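Flagellar hook-associated protein 2 (Helicobacter pylori, PDB 6IWY) helps flagellin monomers polymerise at the tip of the growing filament, as part of a pentameric cap that keeps them from leaking out unassembled. Local coordinates at residues 101-104 and 109-112; 156-161 and 348-353; 164-169 and 231-236. All blocks are in the same frame, centred on the assembly; numbering follows the deposited sequence.

Interaction 1 of 3, residues 101-104 and 109-112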
loop_
_atom_site.group_PDB
_atom_site.type_symbol
_atom_site.label_atom_id
_atom_site.label_comp_id
_atom_site.label_asym_id
_atom_site.label_seq_id
_atom_site.Cartn_x
_atom_site.Cartn_y
_atom_site.Cartn_z
ATOM N N VAL A 101 -12.975 -0.125 15.053
ATOM C CA VAL A 101 -14.159 -0.899 14.688
ATOM C C VAL A 101 -15.408 -0.036 14.849
ATOM O O VAL A 101 -15.650 0.533 15.920
ATOM C CB VAL A 101 -14.342 -2.126 15.626
ATOM C CG1 VAL A 101 -15.300 -3.143 14.983
ATOM C CG2 VAL A 101 -12.994 -2.768 15.983
ATOM N N MET A 102 -16.222 0.022 13.803
ATOM C CA MET A 102 -17.359 0.926 13.743
ATOM C C MET A 102 -18.547 0.078 13.360
ATOM O O MET A 102 -18.437 -0.773 12.484
ATOM C CB MET A 102 -17.118 2.013 12.691
ATOM C CG MET A 102 -18.119 3.186 12.614
ATOM S SD MET A 102 -17.961 4.095 11.022
ATOM C CE MET A 102 -18.145 5.754 11.624
ATOM N N LYS A 103 -19.664 0.264 14.069
ATOM C CA LYS A 103 -20.926 -0.304 13.638
ATOM C C LYS A 103 -21.388 0.367 12.327
ATOM O O LYS A 103 -21.332 1.586 12.181
ATOM C CB LYS A 103 -21.994 -0.102 14.705
ATOM C CG LYS A 103 -22.109 -1.207 15.737
ATOM C CD LYS A 103 -23.371 -1.033 16.551
ATOM C CE LYS A 103 -23.484 -2.063 17.642
ATOM N NZ LYS A 103 -24.522 -1.667 18.642
ATOM N N THR A 104 -21.845 -0.439 11.383
ATOM C CA THR A 104 -22.514 0.086 10.213
ATOM C C THR A 104 -23.806 -0.683 9.968
ATOM O O THR A 104 -24.531 -1.013 10.904
ATOM C CB THR A 104 -21.629 0.035 8.991
ATOM O OG1 THR A 104 -20.999 -1.247 8.945
ATOM C CG2 THR A 104 -20.605 1.109 9.059
ATOM N N PRO A 109 -22.868 -6.070 11.606
ATOM C CA PRO A 109 -22.635 -4.626 11.654
ATOM C C PRO A 109 -21.199 -4.182 11.686
ATOM O O PRO A 109 -20.902 -3.060 11.279
ATOM C CB PRO A 109 -23.328 -4.181 12.936
ATOM C CG PRO A 109 -23.918 -5.404 13.562
ATOM C CD PRO A 109 -23.470 -6.604 12.839
ATOM N N TYR A 110 -20.307 -5.044 12.144
ATOM C CA TYR A 110 -18.950 -4.611 12.487
ATOM C C TYR A 110 -17.981 -4.632 11.316
ATOM O O TYR A 110 -17.781 -5.649 10.650
ATOM C CB TYR A 110 -18.430 -5.440 13.652
ATOM C CG TYR A 110 -19.228 -5.228 14.928
ATOM C CD1 TYR A 110 -19.222 -4.000 15.574
ATOM C CD2 TYR A 110 -19.988 -6.249 15.477
ATOM C CE1 TYR A 110 -19.945 -3.788 16.734
ATOM C CE2 TYR A 110 -20.724 -6.057 16.655
ATOM C CZ TYR A 110 -20.693 -4.823 17.284
ATOM O OH TYR A 110 -21.415 -4.606 18.453
ATOM N N GLN A 111 -17.357 -3.486 11.090
ATOM C CA GLN A 111 -16.499 -3.272 9.935
ATOM C C GLN A 111 -15.225 -2.635 10.400
ATOM O O GLN A 111 -15.265 -1.715 11.199
ATOM C CB GLN A 111 -17.190 -2.333 8.967
ATOM C CG GLN A 111 -16.284 -1.678 7.978
ATOM C CD GLN A 111 -15.832 -2.603 6.897
ATOM O OE1 GLN A 111 -16.642 -3.034 6.065
ATOM N NE2 GLN A 111 -14.517 -2.870 6.846
ATOM N N LEU A 112 -14.093 -3.101 9.887
ATOM C CA LEU A 112 -12.821 -2.606 10.356
ATOM C C LEU A 112 -12.564 -1.302 9.631
ATOM O O LEU A 112 -12.716 -1.222 8.413
ATOM C CB LEU A 112 -11.723 -3.639 10.093
ATOM C CG LEU A 112 -10.276 -3.342 10.507
ATOM C CD1 LEU A 112 -10.163 -3.174 11.992
ATOM C CD2 LEU A 112 -9.337 -4.451 10.017
#

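Interaction 2 of 3, residues 156-161 and 348-353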
loop_
_atom_site.group_PDB
_atom_site.type_symbol
_atom_site.label_atom_id
_atom_site.label_comp_id
_atom_site.label_asym_id
_atom_site.label_seq_id
_atom_site.Cartn_x
_atom_site.Cartn_y
_atom_site.Cartn_z
ATOM N N ASN A 156 4.903 -1.758 -16.072
ATOM C CA ASN A 156 4.717 -3.183 -15.859
ATOM C C ASN A 156 3.910 -3.430 -14.600
ATOM O O ASN A 156 4.383 -3.161 -13.491
ATOM C CB ASN A 156 6.043 -3.871 -15.719
ATOM C CG ASN A 156 6.212 -4.949 -16.700
ATOM O OD1 ASN A 156 6.584 -4.679 -17.865
ATOM N ND2 ASN A 156 5.943 -6.185 -16.289
ATOM N N LEU A 157 2.688 -3.937 -14.791
ATOM C CA LEU A 157 1.745 -4.198 -13.729
ATOM C C LEU A 157 1.211 -5.594 -13.895
ATOM O O LEU A 157 1.280 -6.161 -15.003
ATOM C CB LEU A 157 0.581 -3.235 -13.828
ATOM C CG LEU A 157 0.899 -1.778 -13.528
ATOM C CD1 LEU A 157 0.025 -0.834 -14.378
ATOM C CD2 LEU A 157 0.649 -1.548 -12.079
ATOM N N LYS A 158 0.652 -6.122 -12.798
ATOM C CA LYS A 158 -0.031 -7.400 -12.801
ATOM C C LYS A 158 -1.435 -7.225 -13.359
ATOM O O LYS A 158 -2.170 -6.378 -12.911
ATOM C CB LYS A 158 -0.118 -7.967 -11.387
ATOM C CG LYS A 158 -0.499 -9.413 -11.371
ATOM C CD LYS A 158 -0.449 -10.023 -9.981
ATOM C CE LYS A 158 -1.679 -9.688 -9.127
ATOM N NZ LYS A 158 -2.018 -10.859 -8.265
ATOM N N GLY A 159 -1.808 -8.038 -14.329
ATOM C CA GLY A 159 -3.110 -7.915 -14.993
ATOM C C GLY A 159 -4.244 -8.733 -14.391
ATOM O O GLY A 159 -4.069 -9.543 -13.498
ATOM N N ALA A 160 -5.424 -8.510 -14.934
ATOM C CA ALA A 160 -6.618 -9.265 -14.587
ATOM C C ALA A 160 -6.409 -10.796 -14.617
ATOM O O ALA A 160 -7.081 -11.520 -13.896
ATOM C CB ALA A 160 -7.731 -8.870 -15.518
ATOM N N ASP A 161 -5.476 -11.267 -15.440
ATOM C CA ASP A 161 -5.189 -12.693 -15.591
ATOM C C ASP A 161 -4.122 -13.234 -14.628
ATOM O O ASP A 161 -3.753 -14.404 -14.730
ATOM C CB ASP A 161 -4.732 -12.970 -17.031
ATOM C CG ASP A 161 -3.404 -12.297 -17.372
ATOM O OD1 ASP A 161 -2.876 -11.522 -16.542
ATOM O OD2 ASP A 161 -2.870 -12.541 -18.476
ATOM N N SER A 348 0.992 -14.792 1.576
ATOM C CA SER A 348 1.365 -13.457 1.150
ATOM C C SER A 348 0.158 -12.537 1.247
ATOM O O SER A 348 -0.984 -12.973 1.073
ATOM C CB SER A 348 1.809 -13.474 -0.292
ATOM O OG SER A 348 1.003 -12.576 -1.026
ATOM N N TYR A 349 0.416 -11.260 1.495
ATOM C CA TYR A 349 -0.599 -10.222 1.358
ATOM C C TYR A 349 -1.300 -10.367 0.024
ATOM O O TYR A 349 -2.541 -10.365 -0.045
ATOM C CB TYR A 349 -0.008 -8.830 1.420
ATOM C CG TYR A 349 -0.957 -7.758 0.939
ATOM C CD1 TYR A 349 -1.885 -7.184 1.805
ATOM C CD2 TYR A 349 -0.971 -7.346 -0.393
ATOM C CE1 TYR A 349 -2.761 -6.208 1.392
ATOM C CE2 TYR A 349 -1.843 -6.356 -0.824
ATOM C CZ TYR A 349 -2.738 -5.790 0.087
ATOM O OH TYR A 349 -3.620 -4.812 -0.309
ATOM N N GLU A 350 -0.498 -10.475 -1.026
ATOM C CA GLU A 350 -1.000 -10.621 -2.384
ATOM C C GLU A 350 -1.902 -11.832 -2.457
ATOM O O GLU A 350 -2.994 -11.745 -2.945
ATOM C CB GLU A 350 0.186 -10.750 -3.378
ATOM C CG GLU A 350 -0.157 -10.937 -4.837
ATOM C CD GLU A 350 1.065 -10.840 -5.742
ATOM O OE1 GLU A 350 2.210 -11.094 -5.250
ATOM O OE2 GLU A 350 0.870 -10.520 -6.951
ATOM N N ALA A 351 -1.463 -12.963 -1.931
ATOM C CA ALA A 351 -2.297 -14.148 -1.982
ATOM C C ALA A 351 -3.638 -14.017 -1.200
ATOM O O ALA A 351 -4.603 -14.674 -1.580
ATOM C CB ALA A 351 -1.522 -15.350 -1.538
ATOM N N SER A 352 -3.697 -13.148 -0.175
ATOM C CA SER A 352 -4.830 -13.026 0.752
ATOM C C SER A 352 -5.575 -11.706 0.676
ATOM O O SER A 352 -6.646 -11.530 1.289
ATOM C CB SER A 352 -4.329 -13.157 2.180
ATOM O OG SER A 352 -3.511 -12.048 2.478
ATOM N N GLN A 353 -5.045 -10.768 -0.080
ATOM C CA GLN A 353 -5.770 -9.519 -0.303
ATOM C C GLN A 353 -7.231 -9.680 -0.690
ATOM O O GLN A 353 -8.048 -8.935 -0.214
ATOM C CB GLN A 353 -5.098 -8.699 -1.391
ATOM C CG GLN A 353 -5.633 -7.266 -1.493
ATOM C CD GLN A 353 -6.634 -7.060 -2.610
ATOM O OE1 GLN A 353 -6.638 -7.795 -3.620
ATOM N NE2 GLN A 353 -7.458 -6.019 -2.468
#

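Interaction 3 of 3, residues 164-169 and 231-236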
loop_
_atom_site.group_PDB
_atom_site.type_symbol
_atom_site.label_atom_id
_atom_site.label_comp_id
_atom_site.label_asym_id
_atom_site.label_seq_id
_atom_site.Cartn_x
_atom_site.Cartn_y
_atom_site.Cartn_z
ATOM N N MET A 164 2.173 -10.580 -15.261
ATOM C CA MET A 164 2.715 -9.240 -15.539
ATOM C C MET A 164 2.589 -8.923 -17.048
ATOM O O MET A 164 2.812 -9.777 -17.914
ATOM C CB MET A 164 4.179 -9.086 -15.081
ATOM C CG MET A 164 4.453 -9.217 -13.580
ATOM S SD MET A 164 3.672 -7.976 -12.501
ATOM C CE MET A 164 4.454 -6.451 -13.051
ATOM N N HIS A 165 2.203 -7.689 -17.343
ATOM C CA HIS A 165 2.110 -7.173 -18.739
ATOM C C HIS A 165 2.649 -5.762 -18.815
ATOM O O HIS A 165 2.643 -5.039 -17.849
ATOM C CB HIS A 165 0.671 -7.135 -19.223
ATOM C CG HIS A 165 0.032 -8.478 -19.286
ATOM N ND1 HIS A 165 0.140 -9.299 -20.386
ATOM C CD2 HIS A 165 -0.702 -9.154 -18.375
ATOM C CE1 HIS A 165 -0.501 -10.427 -20.149
ATOM N NE2 HIS A 165 -1.028 -10.363 -18.937
ATOM N N GLU A 166 3.059 -5.377 -20.003
ATOM C CA GLU A 166 3.752 -4.137 -20.246
ATOM C C GLU A 166 2.781 -3.192 -20.961
ATOM O O GLU A 166 2.164 -3.557 -21.945
ATOM C CB GLU A 166 4.973 -4.441 -21.106
ATOM C CG GLU A 166 6.197 -3.616 -20.737
ATOM C CD GLU A 166 7.550 -4.186 -21.241
ATOM O OE1 GLU A 166 7.612 -5.361 -21.720
ATOM O OE2 GLU A 166 8.558 -3.421 -21.153
ATOM N N VAL A 167 2.592 -2.001 -20.425
ATOM C CA VAL A 167 1.730 -1.005 -21.056
ATOM C C VAL A 167 2.621 0.139 -21.528
ATOM O O VAL A 167 3.175 0.883 -20.705
ATOM C CB VAL A 167 0.730 -0.447 -20.049
ATOM C CG1 VAL A 167 -0.149 0.591 -20.713
ATOM C CG2 VAL A 167 -0.087 -1.589 -19.403
ATOM N N PRO A 168 2.807 0.268 -22.844
ATOM C CA PRO A 168 3.613 1.367 -23.358
ATOM C C PRO A 168 3.006 2.661 -22.939
ATOM O O PRO A 168 1.820 2.723 -22.873
ATOM C CB PRO A 168 3.482 1.206 -24.875
ATOM C CG PRO A 168 3.211 -0.240 -25.098
ATOM C CD PRO A 168 2.445 -0.702 -23.893
ATOM N N ILE A 169 3.787 3.675 -22.620
ATOM C CA ILE A 169 3.226 5.001 -22.383
ATOM C C ILE A 169 3.789 5.989 -23.393
ATOM O O ILE A 169 4.975 6.300 -23.362
ATOM C CB ILE A 169 3.472 5.495 -20.929
ATOM C CG1 ILE A 169 2.401 4.911 -19.975
ATOM C CG2 ILE A 169 3.402 7.034 -20.837
ATOM C CD1 ILE A 169 2.656 3.490 -19.468
ATOM N N GLU A 231 6.550 -1.884 -12.062
ATOM C CA GLU A 231 7.805 -1.426 -12.656
ATOM C C GLU A 231 7.560 -0.329 -13.673
ATOM O O GLU A 231 6.618 -0.395 -14.447
ATOM C CB GLU A 231 8.532 -2.548 -13.378
ATOM C CG GLU A 231 8.707 -3.809 -12.558
ATOM C CD GLU A 231 9.512 -4.931 -13.279
ATOM O OE1 GLU A 231 9.860 -5.941 -12.590
ATOM O OE2 GLU A 231 9.769 -4.817 -14.517
ATOM N N VAL A 232 8.424 0.679 -13.661
ATOM C CA VAL A 232 8.442 1.702 -14.679
ATOM C C VAL A 232 9.742 1.499 -15.415
ATOM O O VAL A 232 10.807 1.722 -14.873
ATOM C CB VAL A 232 8.410 3.093 -14.056
ATOM C CG1 VAL A 232 8.435 4.205 -15.141
ATOM C CG2 VAL A 232 7.204 3.205 -13.132
ATOM N N LYS A 233 9.642 1.044 -16.650
ATOM C CA LYS A 233 10.793 0.654 -17.438
ATOM C C LYS A 233 10.951 1.539 -18.656
ATOM O O LYS A 233 10.030 2.203 -19.080
ATOM C CB LYS A 233 10.612 -0.789 -17.904
ATOM C CG LYS A 233 10.958 -1.812 -16.843
ATOM C CD LYS A 233 10.079 -3.072 -16.932
ATOM C CE LYS A 233 9.997 -3.705 -18.350
ATOM N NZ LYS A 233 11.324 -4.229 -18.841
ATOM N N GLY A 234 12.143 1.515 -19.224
ATOM C CA GLY A 234 12.422 2.284 -20.395
ATOM C C GLY A 234 13.594 3.233 -20.238
ATOM O O GLY A 234 13.958 3.638 -19.134
ATOM N N SER A 235 14.162 3.586 -21.382
ATOM C CA SER A 235 15.269 4.503 -21.463
ATOM C C SER A 235 14.923 5.846 -20.866
ATOM O O SER A 235 15.817 6.533 -20.367
ATOM C CB SER A 235 15.751 4.665 -22.919
ATOM O OG SER A 235 14.760 5.224 -23.754
ATOM N N LYS A 236 13.650 6.218 -20.854
ATOM C CA LYS A 236 13.258 7.486 -20.227
ATOM C C LYS A 236 12.503 7.433 -18.885
ATOM O O LYS A 236 11.928 8.443 -18.488
ATOM C CB LYS A 236 12.474 8.322 -21.229
ATOM C CG LYS A 236 13.261 8.624 -22.465
ATOM C CD LYS A 236 12.544 9.611 -23.360
ATOM C CE LYS A 236 13.440 10.011 -24.535
ATOM N NZ LYS A 236 12.685 10.758 -25.569
#

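Interaction 1 of 3, residues 101-104 and 109-112
Tyr110 lies alongside Lys103, the two side chains pointing the same way, and buries the most surface of any residue in this contact. CG of Lys103 sits 3.5 Å from CE1 of Tyr110 at an oblique approach to the ring, and farther out the lysine's CE comes to 3.4 Å from the phenol OH. Extended beyond CG, the lysine runs beside the ring, from CE1 out to the phenol oxygen. Val101 is the third member of this face: its CG1, anti to the backbone N (chi1 -163°), reaches the inner end of the same ring, 4.1 Å from CD1 of Tyr110. Helix 82-92 packs against this face, with Ala86 touching Val101 and Leu82 touching Tyr110.

The frame is an antiparallel beta hairpin of strands 97-103 and 110-116, in which Val101–Leu112 and Lys103–Tyr110 are non-hydrogen-bonded pairs and Met102–Gln111 is the hydrogen-bonded pair between them. Met102 N donates to Gln111 O at 3.3 Å, and Gln111 N returns the bond to Met102 O at 3.2 Å.

Pro109, at the mouth of the turn, contributes mainly through its carbonyl. Its O accepts from Thr104 N at 2.8 Å and from Thr104 OG1 at 3.0 Å, the two donors approaching from opposite faces of the carbonyl plane. With chi1 at 45°, OG1 stands between the backbone N and carbonyl carbon of Thr104, which turns the hydroxyl back to the proline oxygen. Strand 110-116 continues the sheet on its other side, where Tyr110 pairs through its backbone with Phe49.

Interaction 2 of 3, residues 156-161 and 348-353
Lys158 and Glu350 reach for each other from opposite directions, joining the end of a strand to the first turn of a helix across CA atoms 10.9 Å apart. The lysine leaves its backbone with CB directed toward the helix, and CG, anti to the backbone N, carries the chain straight on; neither atom touches the helix segment. CD is the first to arrive, 3.3 Å from OE2 of Glu350. There the chain bends (chi3 79°), so that CE stays beside the same oxygen, at 3.5 Å from OE2 of Glu350. The tip, NZ, closes a salt bridge with a hydrogen bond of 3.2 Å to Glu350 OE2. It meets this oxygen on the anti side, 18° out of the carboxylate plane. The lysine thus lays the end of its chain along one oxygen rather than spanning both.

Glu350 answers with an extended chain, its CG also anti to the backbone N. Met164 of the neighbouring strand lies against the lysine side chain, while the carbonyl O of Lys158 is bonded to Arg226.

The acidic partner sits at a helix start, where a negative charge probably gains from the helix dipole. Ser348 OG accepts from Ala351 N at 2.7 Å, and the arrangement as a whole is that of an N-capped helix whose first-turn glutamate is tied by a salt bridge to the C-terminal end of strand 154-158, an inner strand of a separate sheet.

Interaction 3 of 3, residues 164-169 and 231-236
Glu166 and Lys233 form a long salt bridge across the surface of an antiparallel four-stranded sheet, from one flank of strand 154-158 to the other. Their strands, 164-173 and 230-233, are both hydrogen-bonded to that strand and not to each other, so the side chains must span a strand's width; the CA atoms of Glu166 and Lys233 are 9.0 Å apart. Asn156, on the strand between, touches both side chains and lies beneath the bridge.

The two side chains cross at about a right angle. Glu166 runs extended beyond CG, whereas Lys233 is bent at each torsion after the first, folding its end back over the sheet. On the other face of strand 164-173, Val167 packs against helix 179-196, so the charged pair occupies the side turned from that helix. The carboxylate has a further and stronger polar partner in Ser154, whose OG is hydrogen-bonded to OE2 of Glu166. A second acid, Glu231, stands farther off in the same region and probably adds to the negative field around the lysine. In the bridge itself, OE2 of Glu166 and NZ of Lys233 are 3.7 Å apart.

How the interactions relate
Interactions 2 and 3 share one sheet, and interaction 1 belongs to another. The hairpin of interaction 1 comes first along the chain; the contact of 164-169 with 231-236 then falls wholly within the interval between the segments of interaction 2. Centres of interactions 2 and 3 lie about 18 Å apart, and they touch directly, Asn156 N lying 2.7 Å from Glu231 O, whereas interactions 1 and 3 sit on opposite sides of the chain's centre, their centres about 40 Å apart. Interaction 2 makes the longest link along the chain, its segments 187 residues apart at their closest ends, tying the sheet of interaction 3 to helix 349-356 in this fragment of the longer cap protein.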